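Local coordinates for protein histidine--tRNA ligase (Staphylococcus aureus, PDB 1QE0) that catalyses the ATP-dependent attachment of L-histidine to tRNA(His), releasing AMP and diphosphate, and works as a homodimeric class II aminoacyl-tRNA synthetase, at residues A240-D244 with L245-Y249; I132-N136 with P137-A141; L315-E319 with E320-L324; R288-G291 with L292-L296. One frame throughout, in Å; residues are numbered along the deposited sequence.

Contact 1 (A240-D244 with L245-Y249)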
loop_
_atom_site.group_PDB
_atom_site.type_symbol
_atom_site.label_atom_id
_atom_site.label_comp_id
_atom_site.label_asym_id
_atom_site.label_seq_id
_atom_site.Cartn_x
_atom_site.Cartn_y
_atom_site.Cartn_z
ATOM N N ALA A 240 -8.564 10.817 -30.501
ATOM C CA ALA A 240 -8.847 12.235 -30.622
ATOM C C ALA A 240 -8.453 12.833 -29.294
ATOM O O ALA A 240 -7.649 13.761 -29.229
ATOM C CB ALA A 240 -10.302 12.457 -30.846
ATOM N N TYR A 241 -8.990 12.246 -28.232
ATOM C CA TYR A 241 -8.723 12.692 -26.873
ATOM C C TYR A 241 -7.249 12.710 -26.543
ATOM O O TYR A 241 -6.756 13.659 -25.924
ATOM C CB TYR A 241 -9.473 11.808 -25.891
ATOM C CG TYR A 241 -10.919 12.206 -25.785
ATOM C CD1 TYR A 241 -11.261 13.543 -25.636
ATOM C CD2 TYR A 241 -11.934 11.256 -25.761
ATOM C CE1 TYR A 241 -12.561 13.925 -25.451
ATOM C CE2 TYR A 241 -13.257 11.641 -25.579
ATOM C CZ TYR A 241 -13.547 12.989 -25.417
ATOM O OH TYR A 241 -14.819 13.443 -25.170
ATOM N N LEU A 242 -6.546 11.650 -26.937
ATOM C CA LEU A 242 -5.109 11.568 -26.710
ATOM C C LEU A 242 -4.465 12.747 -27.409
ATOM O O LEU A 242 -3.622 13.416 -26.844
ATOM C CB LEU A 242 -4.545 10.255 -27.252
ATOM C CG LEU A 242 -4.422 9.116 -26.228
ATOM C CD1 LEU A 242 -5.230 9.455 -24.938
ATOM C CD2 LEU A 242 -4.819 7.761 -26.893
ATOM N N ASP A 243 -4.918 13.065 -28.608
ATOM C CA ASP A 243 -4.346 14.191 -29.312
ATOM C C ASP A 243 -4.659 15.459 -28.544
ATOM O O ASP A 243 -3.782 16.282 -28.329
ATOM C CB ASP A 243 -4.866 14.264 -30.744
ATOM C CG ASP A 243 -4.527 13.005 -31.561
ATOM O OD1 ASP A 243 -5.340 12.586 -32.426
ATOM O OD2 ASP A 243 -3.447 12.420 -31.333
ATOM N N ASP A 244 -5.898 15.586 -28.074
ATOM C CA ASP A 244 -6.343 16.751 -27.288
ATOM C C ASP A 244 -5.409 16.980 -26.112
ATOM O O ASP A 244 -4.875 18.067 -25.928
ATOM C CB ASP A 244 -7.702 16.479 -26.655
ATOM C CG ASP A 244 -8.864 16.711 -27.583
ATOM O OD1 ASP A 244 -8.966 16.013 -28.621
ATOM O OD2 ASP A 244 -9.736 17.537 -27.220
ATOM N N LEU A 245 -5.318 15.960 -25.257
ATOM C CA LEU A 245 -4.490 15.999 -24.056
ATOM C C LEU A 245 -3.001 16.043 -24.396
ATOM O O LEU A 245 -2.159 16.122 -23.498
ATOM C CB LEU A 245 -4.769 14.768 -23.180
ATOM C CG LEU A 245 -6.209 14.364 -22.936
ATOM C CD1 LEU A 245 -6.279 12.952 -22.424
ATOM C CD2 LEU A 245 -6.823 15.296 -21.959
ATOM N N GLY A 246 -2.670 15.872 -25.671
ATOM C CA GLY A 246 -1.278 15.914 -26.068
ATOM C C GLY A 246 -0.480 14.719 -25.612
ATOM O O GLY A 246 0.677 14.841 -25.219
ATOM N N ILE A 247 -1.104 13.558 -25.669
ATOM C CA ILE A 247 -0.461 12.318 -25.281
ATOM C C ILE A 247 -0.052 11.613 -26.570
ATOM O O ILE A 247 -0.830 11.495 -27.500
ATOM C CB ILE A 247 -1.409 11.479 -24.426
ATOM C CG1 ILE A 247 -1.708 12.271 -23.143
ATOM C CG2 ILE A 247 -0.810 10.111 -24.153
ATOM C CD1 ILE A 247 -2.859 11.765 -22.303
ATOM N N PRO A 248 1.234 11.309 -26.703
ATOM C CA PRO A 248 1.701 10.639 -27.907
ATOM C C PRO A 248 1.432 9.152 -27.777
ATOM O O PRO A 248 1.490 8.623 -26.663
ATOM C CB PRO A 248 3.202 10.938 -27.889
ATOM C CG PRO A 248 3.346 12.125 -26.980
ATOM C CD PRO A 248 2.373 11.775 -25.905
ATOM N N TYR A 249 1.166 8.488 -28.906
ATOM C CA TYR A 249 0.865 7.073 -28.921
ATOM C C TYR A 249 1.242 6.422 -30.241
ATOM O O TYR A 249 1.251 7.057 -31.296
ATOM C CB TYR A 249 -0.620 6.879 -28.720
ATOM C CG TYR A 249 -1.414 7.429 -29.851
ATOM C CD1 TYR A 249 -1.647 6.668 -30.982
ATOM C CD2 TYR A 249 -1.923 8.719 -29.802
ATOM C CE1 TYR A 249 -2.370 7.166 -32.051
ATOM C CE2 TYR A 249 -2.656 9.239 -30.869
ATOM C CZ TYR A 249 -2.877 8.452 -31.996
ATOM O OH TYR A 249 -3.616 8.934 -33.058
#
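Leu-242 packs against three residues of the chain that turns back beneath the C-terminal end of helix 231-245. Its CB lies 4.0 Å from CD2 of the Tyr-249 ring, approaching obliquely. Beyond CG the two methyls part: CD2 of Leu-242 stays 4.2 Å from CD2 of Tyr-249, whereas CD1 turns toward the end of the helix, 4.2 Å from CD1 of Ile-247 and a little farther from CD1 of Leu-245. Ile-163 of strand 159-165 packs on both Leu-242 and Tyr-249, and Leu-144 of helix 137-153 also touches Leu-242. The ring of Tyr-249 is set by a chi1 of 65°, which puts CG between the backbone N and carbonyl carbon. At its edge, in plane, sits OD2 of Asp-243, 3.3 Å from CE2, with the carboxylate turned 31° from the ring.

Beneath these side chains the backbone closes a Schellman motif. Leu-245 N donates to Tyr-241 O almost straight (2.8 Å), Gly-246, at positive phi, gives its N-H to Asp-243 O, and Ile-247 N reaches Leu-242 O at 2.8 Å. Three carbonyls of the final turn are thus satisfied by the chain itself. The apolar pair Leu-242 and Ile-247 spans the reversal on its buried side, while the Asp-243 carboxylate may be mildly favoured by the electropositive C-H edge of the tyrosine.

Contact 2 (I132-N136 with P137-A141)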
loop_
_atom_site.group_PDB
_atom_site.type_symbol
_atom_site.label_atom_id
_atom_site.label_comp_id
_atom_site.label_asym_id
_atom_site.label_seq_id
_atom_site.Cartn_x
_atom_site.Cartn_y
_atom_site.Cartn_z
ATOM N N ILE A 132 -15.487 0.280 -13.897
ATOM C CA ILE A 132 -16.570 -0.556 -14.434
ATOM C C ILE A 132 -17.931 0.189 -14.480
ATOM O O ILE A 132 -18.272 0.978 -13.596
ATOM C CB ILE A 132 -16.725 -1.850 -13.617
ATOM C CG1 ILE A 132 -15.364 -2.442 -13.291
ATOM C CG2 ILE A 132 -17.496 -2.909 -14.387
ATOM C CD1 ILE A 132 -15.396 -3.388 -12.068
ATOM N N GLY A 133 -18.684 -0.027 -15.548
ATOM C CA GLY A 133 -19.970 0.605 -15.688
ATOM C C GLY A 133 -20.070 1.888 -16.482
ATOM O O GLY A 133 -20.931 2.709 -16.175
ATOM N N ALA A 134 -19.241 2.089 -17.503
ATOM C CA ALA A 134 -19.351 3.313 -18.292
ATOM C C ALA A 134 -18.554 3.272 -19.570
ATOM O O ALA A 134 -17.539 3.966 -19.674
ATOM C CB ALA A 134 -18.923 4.513 -17.472
ATOM N N GLU A 135 -19.004 2.501 -20.557
ATOM C CA GLU A 135 -18.262 2.434 -21.826
ATOM C C GLU A 135 -18.278 3.812 -22.447
ATOM O O GLU A 135 -19.316 4.274 -22.889
ATOM C CB GLU A 135 -18.896 1.448 -22.785
ATOM C CG GLU A 135 -18.122 1.276 -24.063
ATOM C CD GLU A 135 -18.558 0.041 -24.787
ATOM O OE1 GLU A 135 -19.594 0.142 -25.486
ATOM O OE2 GLU A 135 -17.903 -1.032 -24.619
ATOM N N ASN A 136 -17.124 4.442 -22.560
ATOM C CA ASN A 136 -17.126 5.793 -23.061
ATOM C C ASN A 136 -15.705 6.242 -23.353
ATOM O O ASN A 136 -14.825 6.156 -22.498
ATOM C CB ASN A 136 -17.777 6.675 -21.969
ATOM C CG ASN A 136 -17.665 8.164 -22.236
ATOM O OD1 ASN A 136 -16.996 8.607 -23.156
ATOM N ND2 ASN A 136 -18.297 8.949 -21.391
ATOM N N PRO A 137 -15.447 6.676 -24.587
ATOM C CA PRO A 137 -14.129 7.148 -24.998
ATOM C C PRO A 137 -13.484 8.054 -23.966
ATOM O O PRO A 137 -12.328 7.881 -23.645
ATOM C CB PRO A 137 -14.443 7.929 -26.260
ATOM C CG PRO A 137 -15.507 7.092 -26.888
ATOM C CD PRO A 137 -16.368 6.620 -25.734
ATOM N N SER A 138 -14.233 8.982 -23.395
ATOM C CA SER A 138 -13.650 9.880 -22.428
ATOM C C SER A 138 -13.142 9.137 -21.211
ATOM O O SER A 138 -12.250 9.632 -20.537
ATOM C CB SER A 138 -14.649 10.937 -22.012
ATOM O OG SER A 138 -15.782 10.315 -21.447
ATOM N N VAL A 139 -13.696 7.961 -20.914
ATOM C CA VAL A 139 -13.235 7.169 -19.750
ATOM C C VAL A 139 -11.887 6.546 -20.079
ATOM O O VAL A 139 -10.956 6.570 -19.277
ATOM C CB VAL A 139 -14.182 6.009 -19.387
ATOM C CG1 VAL A 139 -13.693 5.349 -18.117
ATOM C CG2 VAL A 139 -15.580 6.514 -19.194
ATOM N N ASP A 140 -11.829 5.954 -21.267
ATOM C CA ASP A 140 -10.633 5.340 -21.799
ATOM C C ASP A 140 -9.529 6.367 -21.742
ATOM O O ASP A 140 -8.467 6.110 -21.174
ATOM C CB ASP A 140 -10.860 4.956 -23.255
ATOM C CG ASP A 140 -11.673 3.708 -23.403
ATOM O OD1 ASP A 140 -11.276 2.862 -24.215
ATOM O OD2 ASP A 140 -12.692 3.557 -22.705
ATOM N N ALA A 141 -9.780 7.541 -22.314
ATOM C CA ALA A 141 -8.778 8.598 -22.297
ATOM C C ALA A 141 -8.316 8.855 -20.858
ATOM O O ALA A 141 -7.114 8.938 -20.612
ATOM C CB ALA A 141 -9.306 9.875 -22.934
#
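Asn-136 meets Ser-138 as the N-cap of helix 137-153. Its amide oxygen takes two hydrogen bonds: from Ser-138 N, at 2.8 Å between N and Asn-136 OD1, and from Ser-138 OG, 2.7 Å from the same OD1. Both donors come from one face of the amide, well out of its plane. With CG opposite the backbone N (chi1 171°), the amide swings over the first turn and can receive them. The main-chain oxygen is also gripped twice: Val-139 N, 2.7 Å from Asn-136 O, lies above the carbonyl plane, and Asp-140 N, 3.2 Å away from it, lies within the plane.

Apolar packing gathers round Val-139, whose CG2 faces both Asn-136 CB, at 3.5 Å, and the carbonyl oxygen of Ala-134. Tyr-363 of the second subunit packs on Asn-136, Ser-138 and Val-139. Also buried, Asp-140 forms a salt bridge with Arg-288 and hydrogen bonds with Tyr-234 OH and Thr-265 OG1. In contrast, Glu-135 is exposed and points away from the helix; its carboxylate makes a long, weak ion pair with Arg-288. Two oxygens of Asn-136 take up three first-turn N-H groups and the Ser-138 hydroxyl, and the helix end, with Arg-288, probably favours a charged Asp-140 carboxylate.

Contact 3 (L315-E319 with E320-L324)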
loop_
_atom_site.group_PDB
_atom_site.type_symbol
_atom_site.label_atom_id
_atom_site.label_comp_id
_atom_site.label_asym_id
_atom_site.label_seq_id
_atom_site.Cartn_x
_atom_site.Cartn_y
_atom_site.Cartn_z
ATOM N N LEU A 315 12.666 -0.997 -10.979
ATOM C CA LEU A 315 13.791 -1.298 -11.871
ATOM C C LEU A 315 13.943 -0.273 -13.000
ATOM O O LEU A 315 15.058 0.008 -13.444
ATOM C CB LEU A 315 13.601 -2.690 -12.464
ATOM C CG LEU A 315 14.806 -3.535 -12.859
ATOM C CD1 LEU A 315 14.604 -3.969 -14.295
ATOM C CD2 LEU A 315 16.129 -2.786 -12.672
ATOM N N ALA A 316 12.818 0.274 -13.461
ATOM C CA ALA A 316 12.803 1.273 -14.524
ATOM C C ALA A 316 13.528 2.485 -14.013
ATOM O O ALA A 316 14.354 3.056 -14.729
ATOM C CB ALA A 316 11.381 1.650 -14.877
ATOM N N LEU A 317 13.211 2.891 -12.780
ATOM C CA LEU A 317 13.863 4.061 -12.195
ATOM C C LEU A 317 15.368 3.811 -12.134
ATOM O O LEU A 317 16.171 4.697 -12.417
ATOM C CB LEU A 317 13.325 4.370 -10.791
ATOM C CG LEU A 317 12.064 5.205 -10.496
ATOM C CD1 LEU A 317 11.809 6.239 -11.574
ATOM C CD2 LEU A 317 10.874 4.324 -10.351
ATOM N N GLU A 318 15.732 2.583 -11.777
ATOM C CA GLU A 318 17.120 2.167 -11.670
ATOM C C GLU A 318 17.817 2.371 -13.017
ATOM O O GLU A 318 18.750 3.194 -13.122
ATOM C CB GLU A 318 17.176 0.689 -11.306
ATOM C CG GLU A 318 18.022 0.323 -10.114
ATOM C CD GLU A 318 18.152 -1.191 -9.987
ATOM O OE1 GLU A 318 19.004 -1.782 -10.702
ATOM O OE2 GLU A 318 17.380 -1.803 -9.206
ATOM N N GLU A 319 17.342 1.653 -14.046
ATOM C CA GLU A 319 17.922 1.733 -15.388
ATOM C C GLU A 319 18.000 3.143 -15.939
ATOM O O GLU A 319 18.904 3.444 -16.699
ATOM C CB GLU A 319 17.155 0.865 -16.382
ATOM C CG GLU A 319 16.950 -0.588 -15.989
ATOM C CD GLU A 319 18.225 -1.405 -15.907
ATOM O OE1 GLU A 319 19.290 -0.839 -15.598
ATOM O OE2 GLU A 319 18.161 -2.637 -16.120
ATOM N N GLU A 320 17.021 3.981 -15.608
ATOM C CA GLU A 320 17.003 5.356 -16.079
ATOM C C GLU A 320 17.885 6.198 -15.186
ATOM O O GLU A 320 18.068 7.389 -15.423
ATOM C CB GLU A 320 15.579 5.920 -16.082
ATOM C CG GLU A 320 14.608 5.180 -17.018
ATOM C CD GLU A 320 14.385 5.863 -18.380
ATOM O OE1 GLU A 320 13.783 6.976 -18.407
ATOM O OE2 GLU A 320 14.790 5.257 -19.410
ATOM N N GLY A 321 18.414 5.581 -14.143
ATOM C CA GLY A 321 19.276 6.294 -13.230
ATOM C C GLY A 321 18.501 7.346 -12.483
ATOM O O GLY A 321 18.856 8.520 -12.489
ATOM N N ILE A 322 17.426 6.933 -11.839
ATOM C CA ILE A 322 16.617 7.878 -11.082
ATOM C C ILE A 322 16.626 7.566 -9.582
ATOM O O ILE A 322 16.723 6.394 -9.146
ATOM C CB ILE A 322 15.186 7.960 -11.654
ATOM C CG1 ILE A 322 15.275 8.383 -13.135
ATOM C CG2 ILE A 322 14.315 8.893 -10.819
ATOM C CD1 ILE A 322 13.972 8.715 -13.801
ATOM N N GLU A 323 16.656 8.650 -8.811
ATOM C CA GLU A 323 16.663 8.588 -7.356
ATOM C C GLU A 323 15.388 9.245 -6.826
ATOM O O GLU A 323 14.902 10.230 -7.381
ATOM C CB GLU A 323 17.907 9.284 -6.802
ATOM N N LEU A 324 14.831 8.663 -5.775
ATOM C CA LEU A 324 13.596 9.151 -5.175
ATOM C C LEU A 324 13.935 10.019 -3.986
ATOM O O LEU A 324 14.903 9.738 -3.303
ATOM C CB LEU A 324 12.764 7.952 -4.718
ATOM C CG LEU A 324 12.497 6.976 -5.857
ATOM C CD1 LEU A 324 12.128 5.601 -5.332
ATOM C CD2 LEU A 324 11.417 7.543 -6.760
#
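The backbone of Leu-317 and Glu-318 is tied to the outgoing chain by a Schellman motif, in which Ile-322 N donates to Leu-317 O (2.6 Å) and Gly-321 N, from above the carbonyl plane, to Glu-318 O (2.6 Å). Gly-321 has a phi of 67°, the positive value that turns the chain out of the helix. One step earlier, a regular helical bond joins Glu-320 N to Ala-316 O at 3.0 Å.

Leu-317 and Ile-322 bridge the turn with their side chains. CD1 of Leu-317 lies against the fork of the isoleucine, 3.7 Å from CG2 and 4.0 Å from CD1 of Ile-322. The isoleucine holds CG2 opposite its backbone N and CG1 beside it (chi1 -58°), which presents both branches on the side facing the leucine. Farther along, Leu-324 reaches back with CD2 to 4.5 Å from Leu-317 CG, a looser contact, and Leu-156 adds to the cover on Leu-317.

On another side of the turn, the aliphatic part of Glu-320 runs past the carbonyl oxygen of Ala-316, one turn back, with CG 3.1 Å from Ala-316 O. Its chain then bends at chi2 and takes the carboxylate away to Lys-157 N, through OE1, and to Asn-273 ND2, through OE2, while Met-271 packs against it. The carboxylate is thereby tied to two neighbouring loops.

This is the classical Schellman C-cap with its apolar bridge, here ending helix 310-319, which follows strand 302-309 as the helix of class II motif 3 and leads into the linker to the anticodon-binding domain.

Contact 4 (R288-G291 with L292-L296)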
loop_
_atom_site.group_PDB
_atom_site.type_symbol
_atom_site.label_atom_id
_atom_site.label_comp_id
_atom_site.label_asym_id
_atom_site.label_seq_id
_atom_site.Cartn_x
_atom_site.Cartn_y
_atom_site.Cartn_z
ATOM N N ARG A 288 -10.183 -2.350 -22.368
ATOM C CA ARG A 288 -11.617 -2.538 -22.030
ATOM C C ARG A 288 -12.021 -3.990 -22.135
ATOM O O ARG A 288 -11.356 -4.789 -22.794
ATOM C CB ARG A 288 -12.562 -1.789 -22.977
ATOM C CG ARG A 288 -12.468 -0.288 -22.980
ATOM C CD ARG A 288 -13.775 0.361 -23.431
ATOM N NE ARG A 288 -14.801 0.156 -22.425
ATOM C CZ ARG A 288 -15.085 1.003 -21.441
ATOM N NH1 ARG A 288 -14.458 2.155 -21.320
ATOM N NH2 ARG A 288 -15.865 0.601 -20.465
ATOM N N TYR A 289 -13.182 -4.302 -21.584
ATOM C CA TYR A 289 -13.695 -5.647 -21.647
ATOM C C TYR A 289 -15.223 -5.660 -21.566
ATOM O O TYR A 289 -15.824 -4.727 -21.032
ATOM C CB TYR A 289 -13.082 -6.498 -20.526
ATOM C CG TYR A 289 -13.107 -5.879 -19.133
ATOM C CD1 TYR A 289 -14.210 -6.015 -18.295
ATOM C CD2 TYR A 289 -12.023 -5.149 -18.659
ATOM C CE1 TYR A 289 -14.226 -5.434 -17.028
ATOM C CE2 TYR A 289 -12.031 -4.571 -17.400
ATOM C CZ TYR A 289 -13.130 -4.714 -16.594
ATOM O OH TYR A 289 -13.129 -4.119 -15.357
ATOM N N ASN A 290 -15.858 -6.589 -22.273
ATOM C CA ASN A 290 -17.302 -6.765 -22.134
ATOM C C ASN A 290 -17.583 -8.250 -22.215
ATOM O O ASN A 290 -17.594 -8.831 -23.281
ATOM C CB ASN A 290 -18.162 -5.997 -23.141
ATOM C CG ASN A 290 -19.673 -6.032 -22.759
ATOM O OD1 ASN A 290 -20.295 -4.990 -22.514
ATOM N ND2 ASN A 290 -20.244 -7.240 -22.662
ATOM N N GLY A 291 -17.807 -8.851 -21.055
ATOM C CA GLY A 291 -18.055 -10.273 -20.973
ATOM C C GLY A 291 -17.360 -10.882 -19.763
ATOM O O GLY A 291 -17.671 -12.004 -19.382
ATOM N N LEU A 292 -16.418 -10.148 -19.168
ATOM C CA LEU A 292 -15.678 -10.604 -18.006
ATOM C C LEU A 292 -16.612 -10.833 -16.825
ATOM O O LEU A 292 -16.682 -11.941 -16.282
ATOM C CB LEU A 292 -14.611 -9.563 -17.659
ATOM C CG LEU A 292 -13.766 -9.690 -16.388
ATOM C CD1 LEU A 292 -13.081 -11.049 -16.306
ATOM C CD2 LEU A 292 -12.737 -8.585 -16.380
ATOM N N LEU A 293 -17.395 -9.812 -16.489
ATOM C CA LEU A 293 -18.319 -9.876 -15.365
ATOM C C LEU A 293 -19.288 -11.070 -15.389
ATOM O O LEU A 293 -19.563 -11.681 -14.360
ATOM C CB LEU A 293 -19.100 -8.565 -15.284
ATOM C CG LEU A 293 -18.556 -7.293 -14.621
ATOM C CD1 LEU A 293 -18.840 -7.306 -13.125
ATOM C CD2 LEU A 293 -17.087 -7.119 -14.911
ATOM N N GLU A 294 -19.752 -11.424 -16.578
ATOM C CA GLU A 294 -20.699 -12.514 -16.774
ATOM C C GLU A 294 -20.059 -13.883 -16.583
ATOM O O GLU A 294 -20.717 -14.833 -16.182
ATOM C CB GLU A 294 -21.317 -12.391 -18.153
ATOM C CG GLU A 294 -21.094 -11.015 -18.759
ATOM C CD GLU A 294 -22.009 -10.743 -19.910
ATOM O OE1 GLU A 294 -21.594 -10.860 -21.084
ATOM O OE2 GLU A 294 -23.168 -10.427 -19.631
ATOM N N LEU A 295 -18.778 -13.997 -16.881
ATOM C CA LEU A 295 -18.098 -15.255 -16.662
ATOM C C LEU A 295 -17.982 -15.415 -15.140
ATOM O O LEU A 295 -17.920 -16.523 -14.632
ATOM C CB LEU A 295 -16.712 -15.253 -17.306
ATOM C CG LEU A 295 -16.678 -15.010 -18.812
ATOM C CD1 LEU A 295 -15.300 -15.173 -19.321
ATOM C CD2 LEU A 295 -17.565 -15.962 -19.527
ATOM N N LEU A 296 -17.938 -14.310 -14.402
ATOM C CA LEU A 296 -17.887 -14.405 -12.944
ATOM C C LEU A 296 -19.289 -14.408 -12.282
ATOM O O LEU A 296 -19.405 -14.226 -11.071
ATOM C CB LEU A 296 -17.034 -13.266 -12.388
ATOM C CG LEU A 296 -15.523 -13.466 -12.500
ATOM C CD1 LEU A 296 -15.253 -14.905 -12.786
ATOM C CD2 LEU A 296 -14.894 -12.621 -13.571
#
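Leu-292 lays a methyl over one face of the Tyr-289 ring, the main side-chain contact where strand 280-290 passes into the short helix 292-295. Its CD2 is 3.6 Å from the centroid of that ring and 17° off the ring normal, a CH-pi contact, while Leu-292 CB lies near the rim at CD1 of Tyr-289. With CG opposite its backbone N (chi1 173°), Leu-292 carries CD2 back over the tyrosine ring; the tyrosine, at a chi1 of 48°, turns its ring to meet it. Tyr-261 also packs on Leu-292.

Leu-293 approaches the same ring at its edge, CD2 lying 3.9 Å from CE1 of Tyr-289. The leucine side chain also touches Val-86 and Tyr-89 of helix 82-91, and the hydroxyl of Tyr-289 is hydrogen-bonded to Glu-130; the ring is thus packed on one face and at one edge and held at its hydroxyl.

Glu-294 extends over Gly-291, its CG 3.6 Å from Gly-291 O and its OE1 3.6 Å from Gly-291 CA. The other carboxylate oxygen, OE2, bonds to Ser-300 OG. Gly-291, at positive phi, occupies the N-cap position.

Leu-295 closes the turn with a weak backbone bond, its N 3.4 Å from Gly-291 O, and its CG also sits close to that oxygen. The carbonyl of Leu-295 in turn accepts from Arg-51.

The segment begins the connection between antiparallel strands 280-290 and 302-309 of the class II catalytic-domain sheet, a hairpin link interrupted by one short helical turn.

How the contacts relate
Following the chain, contact 2 comes first, turning strand 123-132 into helix 137-153; contact 1 next ends helix 231-245 ahead of strand 250-251; contact 4 turns out of strand 280-290; contact 3 closes helix 310-319. All are short local closures in series, none nested or crossing. Three of them nevertheless meet in space. Tyr-241 of contact 1 packs on Ala-141 and Ser-138 of contact 2, joining the two helices, and Arg-288 of contact 4 bridges to Asp-140 of contact 2, tying sheet to helix. Contacts 1 and 2 also touch the second subunit. Contact 3, where the chain leaves for the anticodon-binding domain, stands apart, its centre about 36 Å from that of contact 4.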